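Local coordinates for protein urea carboxylase (PDB 3OEP) that is of uncertain function, a KipI-KipA homologue with cyclophilin-like domains that was misassigned as an allophanate hydrolase and may bind ATP, at residues A[288-293]-A[312-317]. Sequence-based numbering, arbitrary orientation.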
# COMPACT_ATOMS: atom_id res chain seq x y z
N ASP A 288 -9.10 -9.52 -32.56
CA ASP A 288 -10.43 -8.97 -32.30
C ASP A 288 -10.80 -9.26 -30.85
O ASP A 288 -10.79 -10.42 -30.42
CB ASP A 288 -11.47 -9.57 -33.25
CG ASP A 288 -11.23 -9.22 -34.72
OD1 ASP A 288 -10.58 -8.19 -35.02
OD2 ASP A 288 -11.70 -9.99 -35.60
N LEU A 289 -11.10 -8.20 -30.10
CA LEU A 289 -11.39 -8.28 -28.67
C LEU A 289 -12.78 -7.74 -28.38
O LEU A 289 -13.30 -6.91 -29.12
CB LEU A 289 -10.40 -7.42 -27.87
CG LEU A 289 -8.93 -7.82 -27.92
CD1 LEU A 289 -8.06 -6.71 -27.34
CD2 LEU A 289 -8.71 -9.13 -27.18
N VAL A 290 -13.36 -8.23 -27.29
CA VAL A 290 -14.48 -7.54 -26.68
C VAL A 290 -13.95 -6.98 -25.37
O VAL A 290 -13.38 -7.70 -24.54
CB VAL A 290 -15.68 -8.45 -26.47
CG1 VAL A 290 -16.77 -7.73 -25.67
CG2 VAL A 290 -16.23 -8.87 -27.83
N ALA A 291 -14.08 -5.67 -25.23
CA ALA A 291 -13.55 -4.95 -24.09
C ALA A 291 -14.65 -4.09 -23.48
O ALA A 291 -15.68 -3.85 -24.10
CB ALA A 291 -12.35 -4.07 -24.52
N ALA A 292 -14.44 -3.63 -22.25
CA ALA A 292 -15.38 -2.73 -21.61
C ALA A 292 -14.64 -1.63 -20.87
O ALA A 292 -13.59 -1.88 -20.27
CB ALA A 292 -16.29 -3.48 -20.65
N PHE A 293 -15.21 -0.43 -20.94
CA PHE A 293 -14.67 0.75 -20.31
C PHE A 293 -15.63 1.18 -19.20
O PHE A 293 -16.84 1.24 -19.42
CB PHE A 293 -14.49 1.85 -21.35
CG PHE A 293 -14.16 3.19 -20.77
CD1 PHE A 293 -14.90 4.31 -21.12
CD2 PHE A 293 -13.12 3.33 -19.86
CE1 PHE A 293 -14.60 5.55 -20.58
CE2 PHE A 293 -12.82 4.57 -19.31
CZ PHE A 293 -13.56 5.68 -19.67
N SER A 312 -19.60 -2.27 -23.05
CA SER A 312 -18.64 -3.10 -23.77
C SER A 312 -18.76 -2.85 -25.27
O SER A 312 -19.79 -2.38 -25.76
CB SER A 312 -18.82 -4.58 -23.45
OG SER A 312 -19.97 -5.11 -24.08
N PHE A 313 -17.69 -3.19 -25.98
CA PHE A 313 -17.60 -2.87 -27.40
C PHE A 313 -16.66 -3.85 -28.09
O PHE A 313 -15.84 -4.50 -27.44
CB PHE A 313 -17.10 -1.43 -27.58
CG PHE A 313 -15.81 -1.12 -26.88
CD1 PHE A 313 -15.80 -0.70 -25.55
CD2 PHE A 313 -14.59 -1.24 -27.54
CE1 PHE A 313 -14.61 -0.41 -24.90
CE2 PHE A 313 -13.39 -0.96 -26.89
CZ PHE A 313 -13.41 -0.54 -25.57
N LEU A 314 -16.80 -3.94 -29.41
CA LEU A 314 -15.89 -4.73 -30.22
C LEU A 314 -14.68 -3.86 -30.54
O LEU A 314 -14.82 -2.71 -30.96
CB LEU A 314 -16.59 -5.23 -31.50
CG LEU A 314 -15.90 -6.31 -32.36
CD1 LEU A 314 -14.71 -5.76 -33.10
CD2 LEU A 314 -15.50 -7.54 -31.54
N TRP A 315 -13.50 -4.42 -30.32
CA TRP A 315 -12.24 -3.73 -30.55
C TRP A 315 -11.47 -4.56 -31.58
O TRP A 315 -10.85 -5.56 -31.24
CB TRP A 315 -11.51 -3.61 -29.21
CG TRP A 315 -10.21 -2.88 -29.23
CD1 TRP A 315 -9.67 -2.14 -30.25
CD2 TRP A 315 -9.29 -2.77 -28.13
NE1 TRP A 315 -8.45 -1.62 -29.86
CE2 TRP A 315 -8.20 -1.99 -28.57
CE3 TRP A 315 -9.27 -3.29 -26.83
CZ2 TRP A 315 -7.11 -1.70 -27.75
CZ3 TRP A 315 -8.18 -3.01 -26.02
CH2 TRP A 315 -7.12 -2.22 -26.48
N PRO A 316 -11.55 -4.16 -32.86
CA PRO A 316 -11.00 -5.00 -33.92
C PRO A 316 -9.48 -4.96 -34.00
O PRO A 316 -8.87 -3.95 -33.66
CB PRO A 316 -11.60 -4.42 -35.20
CG PRO A 316 -12.71 -3.54 -34.77
CD PRO A 316 -12.33 -3.03 -33.42
N ARG A 317 -8.90 -6.06 -34.45
CA ARG A 317 -7.46 -6.17 -34.65
C ARG A 317 -6.93 -4.97 -35.43
O ARG A 317 -7.51 -4.58 -36.45
CB ARG A 317 -7.12 -7.46 -35.40
CG ARG A 317 -5.69 -7.56 -35.89
CD ARG A 317 -5.48 -8.89 -36.59
NE ARG A 317 -5.30 -9.97 -35.63
CZ ARG A 317 -5.52 -11.26 -35.88
NH1 ARG A 317 -5.94 -11.67 -37.07
NH2 ARG A 317 -5.31 -12.15 -34.91
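The carbonyl oxygen of Ala291 is met by an N-H and a C-H of the facing strand and lies against the face of the Phe313 ring. Phe313 N reaches Ala291 O at 2.8 Å, and Ser312 CA adds a C-H...O contact to the same oxygen. The bond belongs to an antiparallel pairing of strands 289-295 and 311-315, the latter an outermost strand of its sheet within the carboxyltransferase subdomain A and B region. Ala291 with Phe313 and Leu289 with Trp315 are the hydrogen-bonded pairs, each closed by two backbone bonds.

Phe313 CG sits between its own backbone N and carbonyl carbon (chi1 55°), which folds the ring back over the neighbouring strand. Ala291 O lies over one face, 3.4 Å above the plane but toward the rim, while Ala291 CB makes an off-centre CH-pi contact, 3.8 Å from Phe313 CZ. Replacing this phenylalanine with an alanine would probably uncover Ala291 CB and open a gap beside Leu334 and Leu302, which also touch this side chain.

Ala291 CB also packs on Trp315 CE3, against which Leu289 CD1 lies at 3.7 Å; the indole NE1 bonds to Lys319 O. On the other face, Val290 and Leu314 cross nearly perpendicularly, Val290 CG2 meeting Leu314 CD2 at 4.0 Å. Beyond the ladder, Asp288 prolongs the pairing with its side chain: Arg317 N donates to Asp288 OD1 at 2.8 Å, an almost straight bond of 176°.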